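Local coordinates for protein intermedilysin (PDB 5IMW) that probably lyses host cells by binding cholesterol-containing membranes, changing shape, inserting into them and assembling into oligomeric pores, at residues Thr99-Leu105 against Tyr202-Asp207; Leu30-Arg36 against Ile48-Lys52. All coordinates share one frame; numbering follows the deposited sequence.

Interaction 1 of 2, residues Thr99-Leu105 against Tyr202-Asp207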
loop_
_atom_site.group_PDB
_atom_site.type_symbol
_atom_site.label_atom_id
_atom_site.label_comp_id
_atom_site.label_asym_id
_atom_site.label_seq_id
_atom_site.Cartn_x
_atom_site.Cartn_y
_atom_site.Cartn_z
ATOM N N THR A 99 21.141 -24.899 15.849
ATOM C CA THR A 99 20.621 -23.577 15.520
ATOM C C THR A 99 20.522 -22.772 16.806
ATOM O O THR A 99 19.844 -23.190 17.750
ATOM C CB THR A 99 19.252 -23.663 14.837
ATOM O OG1 THR A 99 19.269 -24.700 13.847
ATOM C CG2 THR A 99 18.910 -22.348 14.162
ATOM N N THR A 100 21.204 -21.630 16.844
ATOM C CA THR A 100 21.184 -20.738 17.997
ATOM C C THR A 100 20.143 -19.652 17.774
ATOM O O THR A 100 20.168 -18.960 16.752
ATOM C CB THR A 100 22.561 -20.114 18.234
ATOM O OG1 THR A 100 23.320 -20.143 17.017
ATOM C CG2 THR A 100 23.312 -20.866 19.337
ATOM N N ILE A 101 19.233 -19.506 18.734
ATOM C CA ILE A 101 18.101 -18.596 18.627
ATOM C C ILE A 101 18.193 -17.562 19.737
ATOM O O ILE A 101 18.776 -17.811 20.796
ATOM C CB ILE A 101 16.764 -19.368 18.700
ATOM C CG1 ILE A 101 16.701 -20.409 17.578
ATOM C CG2 ILE A 101 15.579 -18.410 18.626
ATOM C CD1 ILE A 101 15.453 -21.269 17.584
ATOM N N SER A 102 17.614 -16.388 19.484
ATOM C CA SER A 102 17.515 -15.333 20.481
ATOM C C SER A 102 16.115 -14.737 20.433
ATOM O O SER A 102 15.491 -14.672 19.371
ATOM C CB SER A 102 18.559 -14.233 20.251
ATOM O OG SER A 102 18.429 -13.206 21.218
ATOM N N VAL A 103 15.625 -14.308 21.595
ATOM C CA VAL A 103 14.303 -13.704 21.715
ATOM C C VAL A 103 14.446 -12.349 22.392
ATOM O O VAL A 103 15.260 -12.183 23.307
ATOM C CB VAL A 103 13.329 -14.604 22.503
ATOM C CG1 VAL A 103 11.929 -14.013 22.482
ATOM C CG2 VAL A 103 13.325 -16.012 21.926
ATOM N N ASN A 104 13.642 -11.383 21.947
ATOM C CA ASN A 104 13.759 -9.997 22.382
ATOM C C ASN A 104 12.704 -9.618 23.415
ATOM O O ASN A 104 12.346 -8.440 23.529
ATOM C CB ASN A 104 13.669 -9.062 21.176
ATOM C CG ASN A 104 12.286 -9.044 20.556
ATOM O OD1 ASN A 104 11.517 -9.996 20.695
ATOM N ND2 ASN A 104 11.963 -7.958 19.868
ATOM N N LEU A 105 12.194 -10.586 24.167
ATOM C CA LEU A 105 11.226 -10.270 25.205
ATOM C C LEU A 105 11.891 -9.424 26.291
ATOM O O LEU A 105 13.069 -9.626 26.602
ATOM C CB LEU A 105 10.640 -11.548 25.804
ATOM C CG LEU A 105 9.391 -12.062 25.083
ATOM C CD1 LEU A 105 9.084 -13.502 25.454
ATOM C CD2 LEU A 105 8.199 -11.170 25.402
ATOM N N TYR A 202 6.670 -10.213 20.132
ATOM C CA TYR A 202 8.072 -10.596 20.206
ATOM C C TYR A 202 8.474 -11.258 18.895
ATOM O O TYR A 202 7.629 -11.695 18.108
ATOM C CB TYR A 202 8.344 -11.531 21.399
ATOM C CG TYR A 202 7.486 -12.778 21.441
ATOM C CD1 TYR A 202 6.216 -12.752 22.001
ATOM C CD2 TYR A 202 7.953 -13.983 20.937
ATOM C CE1 TYR A 202 5.431 -13.889 22.046
ATOM C CE2 TYR A 202 7.175 -15.126 20.979
ATOM C CZ TYR A 202 5.916 -15.073 21.533
ATOM O OH TYR A 202 5.140 -16.209 21.576
ATOM N N THR A 203 9.783 -11.313 18.664
ATOM C CA THR A 203 10.345 -11.889 17.451
ATOM C C THR A 203 11.502 -12.802 17.820
ATOM O O THR A 203 12.380 -12.413 18.599
ATOM C CB THR A 203 10.829 -10.800 16.485
ATOM O OG1 THR A 203 10.849 -9.532 17.151
ATOM C CG2 THR A 203 9.921 -10.719 15.272
ATOM N N ALA A 204 11.501 -14.009 17.260
ATOM C CA ALA A 204 12.584 -14.965 17.448
ATOM C C ALA A 204 13.504 -14.901 16.235
ATOM O O ALA A 204 13.089 -15.232 15.120
ATOM C CB ALA A 204 12.037 -16.380 17.639
ATOM N N SER A 205 14.743 -14.472 16.455
ATOM C CA SER A 205 15.726 -14.311 15.393
ATOM C C SER A 205 16.906 -15.236 15.646
ATOM O O SER A 205 17.381 -15.351 16.780
ATOM C CB SER A 205 16.214 -12.865 15.311
ATOM O OG SER A 205 16.988 -12.529 16.449
ATOM N N VAL A 206 17.386 -15.886 14.587
ATOM C CA VAL A 206 18.473 -16.852 14.697
ATOM C C VAL A 206 19.805 -16.123 14.636
ATOM O O VAL A 206 20.010 -15.237 13.798
ATOM C CB VAL A 206 18.382 -17.920 13.589
ATOM C CG1 VAL A 206 17.010 -18.576 13.585
ATOM C CG2 VAL A 206 18.693 -17.314 12.233
ATOM N N ASP A 207 20.722 -16.505 15.517
ATOM C CA ASP A 207 22.074 -15.974 15.453
ATOM C C ASP A 207 22.726 -16.382 14.138
ATOM O O ASP A 207 22.503 -17.485 13.631
ATOM C CB ASP A 207 22.905 -16.486 16.634
ATOM C CG ASP A 207 22.527 -15.827 17.953
ATOM O OD1 ASP A 207 21.430 -15.237 18.041
ATOM O OD2 ASP A 207 23.331 -15.910 18.905
#
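Asp207 N donates to Thr100 O at 2.8 Å, the shortest hydrogen bond between the two segments. The carboxylate-bearing CB of Asp207 lies against Thr100 OG1, and the two side chains meet at about a right angle. Further along, Ser102 and Ser205 form a hydrogen-bonded antiparallel pair. Ser102 N reaches Ser205 O at 2.9 Å, and Ser205 N returns to Ser102 O at 3.0 Å. At the next such position the Asn104 side chain replaces a backbone acceptor. Its CG sits between backbone N and carbonyl carbon (chi1 69°), which brings OD1 to Thr203 N at 3.0 Å in a nearly straight bond of 173°. The donor is tilted from the amide plane. These strands belong to a larger antiparallel sheet: 114-117 flanks 99-103, and 236-244 flanks 202-206. One face carries Ile101, Val103, Ala204 and Val206, and helix 122-140 packs on it through Val125 and Leu132. There Ile101 CG2 meets Ala204 CB at 4.2 Å, and Ile101 CG1 approaches Val206 CG1. Leu105 CG rests on Tyr202 CB at 3.9 Å. Val103 CG1 comes obliquely to the Tyr202 ring, whose OH is hydrogen-bonded to Ala328 N.

Interaction 2 of 2, residues Leu30-Arg36 against Ile48-Lys52; sequences LKNHSSR and IEKKK
Residues Leu30-Arg36 run roughly antiparallel to strand residues Ile48-Lys52, their end-to-end directions 160° apart, with two bent backbone hydrogen bonds at Ser35 and Lys50. Ser35 N donates to Lys50 O at 2.9 Å, and Lys50 N to Ser35 O at 3.1 Å. The pairing is loose. Lys52 lies along the loop. Its CB is 3.7 Å from His33 N. Its CG is anti to the backbone N (chi1 169°) and lies by Lys31 O. The chain then bends at chi2, and CE reaches Leu30 O. Lys52 NZ makes a weak, long ion pair with Asp351, which also accepts a bond from Leu30 N. At the other end, Glu49 extends past Ser35 O, and its OE2 holds Lys51 NZ at 3.3 Å in a weak salt bridge. Arg36 CD comes to 4.2 Å from Glu49 OE1, but Arg36 NH2 forms a salt bridge with Glu392. Glu392 is a zinc ligand seen for this protein, though no zinc is bound to this chain here. Strand 44-59 is an outer strand of a three-stranded sheet, and this loop lies along it. The contact is mainly lysine methylenes and carbonyl oxygens at the surface. No salt bridge joins loop to strand: Arg36 NE and Glu49 OE1 stay 5.6 Å apart, and their charges pair instead with Glu392 and Lys51.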
loop_
_atom_site.group_PDB
_atom_site.type_symbol
_atom_site.label_atom_id
_atom_site.label_comp_id
_atom_site.label_asym_id
_atom_site.label_seq_id
_atom_site.Cartn_x
_atom_site.Cartn_y
_atom_site.Cartn_z
ATOM N N LEU A 30 0.596 -5.342 -19.625
ATOM C CA LEU A 30 -0.421 -4.902 -20.569
ATOM C C LEU A 30 0.077 -3.705 -21.367
ATOM O O LEU A 30 0.938 -2.948 -20.910
ATOM C CB LEU A 30 -1.717 -4.529 -19.842
ATOM C CG LEU A 30 -2.156 -5.435 -18.688
ATOM C CD1 LEU A 30 -3.532 -5.016 -18.192
ATOM C CD2 LEU A 30 -2.163 -6.901 -19.091
ATOM N N LYS A 31 -0.467 -3.543 -22.568
ATOM C CA LYS A 31 -0.185 -2.349 -23.349
ATOM C C LYS A 31 -1.008 -1.185 -22.812
ATOM O O LYS A 31 -2.114 -1.367 -22.295
ATOM C CB LYS A 31 -0.498 -2.568 -24.833
ATOM C CG LYS A 31 0.676 -2.347 -25.795
ATOM C CD LYS A 31 1.402 -1.012 -25.589
ATOM C CE LYS A 31 2.841 -1.073 -26.068
ATOM N NZ LYS A 31 3.690 -0.036 -25.417
ATOM N N ASN A 32 -0.450 0.020 -22.931
ATOM C CA ASN A 32 -1.133 1.210 -22.445
ATOM C C ASN A 32 -2.567 1.238 -22.957
ATOM O O ASN A 32 -2.842 0.872 -24.102
ATOM C CB ASN A 32 -0.381 2.466 -22.890
ATOM C CG ASN A 32 1.064 2.468 -22.435
ATOM O OD1 ASN A 32 1.653 1.414 -22.200
ATOM N ND2 ASN A 32 1.640 3.654 -22.304
ATOM N N HIS A 33 -3.494 1.660 -22.082
ATOM C CA HIS A 33 -4.918 1.683 -22.401
ATOM C C HIS A 33 -5.550 2.895 -21.715
ATOM O O HIS A 33 -6.330 2.781 -20.771
ATOM C CB HIS A 33 -5.609 0.386 -21.976
ATOM C CG HIS A 33 -7.069 0.341 -22.309
ATOM N ND1 HIS A 33 -8.023 1.006 -21.568
ATOM C CD2 HIS A 33 -7.738 -0.295 -23.300
ATOM C CE1 HIS A 33 -9.216 0.784 -22.091
ATOM N NE2 HIS A 33 -9.071 -0.003 -23.142
ATOM N N SER A 34 -5.198 4.085 -22.193
ATOM C CA SER A 34 -5.844 5.304 -21.727
ATOM C C SER A 34 -7.240 5.405 -22.327
ATOM O O SER A 34 -7.402 5.381 -23.551
ATOM C CB SER A 34 -5.008 6.523 -22.099
ATOM O OG SER A 34 -3.816 6.568 -21.335
ATOM N N SER A 35 -8.243 5.522 -21.462
ATOM C CA SER A 35 -9.632 5.548 -21.891
ATOM C C SER A 35 -10.418 6.443 -20.943
ATOM O O SER A 35 -9.966 6.757 -19.839
ATOM C CB SER A 35 -10.221 4.133 -21.933
ATOM O OG SER A 35 -11.614 4.162 -22.186
ATOM N N ARG A 36 -11.605 6.858 -21.388
ATOM C CA ARG A 36 -12.449 7.756 -20.612
ATOM C C ARG A 36 -13.911 7.366 -20.797
ATOM O O ARG A 36 -14.244 6.425 -21.524
ATOM C CB ARG A 36 -12.227 9.221 -21.013
ATOM C CG ARG A 36 -10.879 9.791 -20.599
ATOM C CD ARG A 36 -10.974 11.288 -20.345
ATOM N NE ARG A 36 -11.624 11.991 -21.445
ATOM C CZ ARG A 36 -12.016 13.262 -21.397
ATOM N NH1 ARG A 36 -11.829 13.983 -20.299
ATOM N NH2 ARG A 36 -12.600 13.813 -22.453
ATOM N N ILE A 48 -15.148 8.889 -15.785
ATOM C CA ILE A 48 -14.720 7.548 -15.399
ATOM C C ILE A 48 -13.547 7.149 -16.284
ATOM O O ILE A 48 -13.738 6.607 -17.378
ATOM C CB ILE A 48 -15.874 6.533 -15.512
ATOM C CG1 ILE A 48 -17.000 6.906 -14.540
ATOM C CG2 ILE A 48 -15.371 5.115 -15.237
ATOM C CD1 ILE A 48 -18.239 6.044 -14.662
ATOM N N GLU A 49 -12.329 7.405 -15.815
ATOM C CA GLU A 49 -11.122 7.218 -16.611
ATOM C C GLU A 49 -10.463 5.895 -16.239
ATOM O O GLU A 49 -10.144 5.662 -15.068
ATOM C CB GLU A 49 -10.158 8.387 -16.397
ATOM C CG GLU A 49 -8.803 8.228 -17.078
ATOM C CD GLU A 49 -7.995 9.516 -17.090
ATOM O OE1 GLU A 49 -8.600 10.604 -16.975
ATOM O OE2 GLU A 49 -6.755 9.440 -17.215
ATOM N N LYS A 50 -10.262 5.034 -17.238
ATOM C CA LYS A 50 -9.581 3.755 -17.070
ATOM C C LYS A 50 -8.211 3.840 -17.730
ATOM O O LYS A 50 -8.113 4.122 -18.928
ATOM C CB LYS A 50 -10.392 2.610 -17.677
ATOM C CG LYS A 50 -11.671 2.291 -16.927
ATOM C CD LYS A 50 -12.413 1.124 -17.558
ATOM C CE LYS A 50 -13.543 0.642 -16.664
ATOM N NZ LYS A 50 -14.486 -0.256 -17.383
ATOM N N LYS A 51 -7.166 3.596 -16.951
ATOM C CA LYS A 51 -5.788 3.666 -17.416
ATOM C C LYS A 51 -5.081 2.338 -17.165
ATOM O O LYS A 51 -5.636 1.407 -16.578
ATOM C CB LYS A 51 -5.048 4.808 -16.718
ATOM C CG LYS A 51 -5.192 6.151 -17.402
ATOM C CD LYS A 51 -4.600 7.267 -16.556
ATOM C CE LYS A 51 -3.761 8.219 -17.395
ATOM N NZ LYS A 51 -3.541 9.530 -16.716
ATOM N N LYS A 52 -3.838 2.264 -17.629
ATOM C CA LYS A 52 -2.961 1.127 -17.387
ATOM C C LYS A 52 -1.880 1.570 -16.412
ATOM O O LYS A 52 -1.137 2.516 -16.694
ATOM C CB LYS A 52 -2.352 0.616 -18.693
ATOM C CG LYS A 52 -1.215 -0.395 -18.528
ATOM C CD LYS A 52 0.144 0.287 -18.390
ATOM C CE LYS A 52 1.285 -0.684 -18.621
ATOM N NZ LYS A 52 2.575 -0.147 -18.104
#

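Interactions 1 and 2 lie on opposite sides of the chain's centre, about 48 Å apart between centres, and they do not touch. They share no strand or sheet. Interaction 1 pairs two true strands within a sheet and is partly buried, with an apolar face turned to a helix. Interaction 2 sets an irregular loop against an outer strand of a different sheet, at the surface, and none of its residues is buried. The chemistry follows the place. Residues 99-105 and 202-207 combine regular backbone bonds with aliphatic packing. Residues 30-36 and 48-52 have loose, bent backbone bonds, together with lysine chains and charged groups, one of which reaches toward the C-terminal beta-sandwich domain.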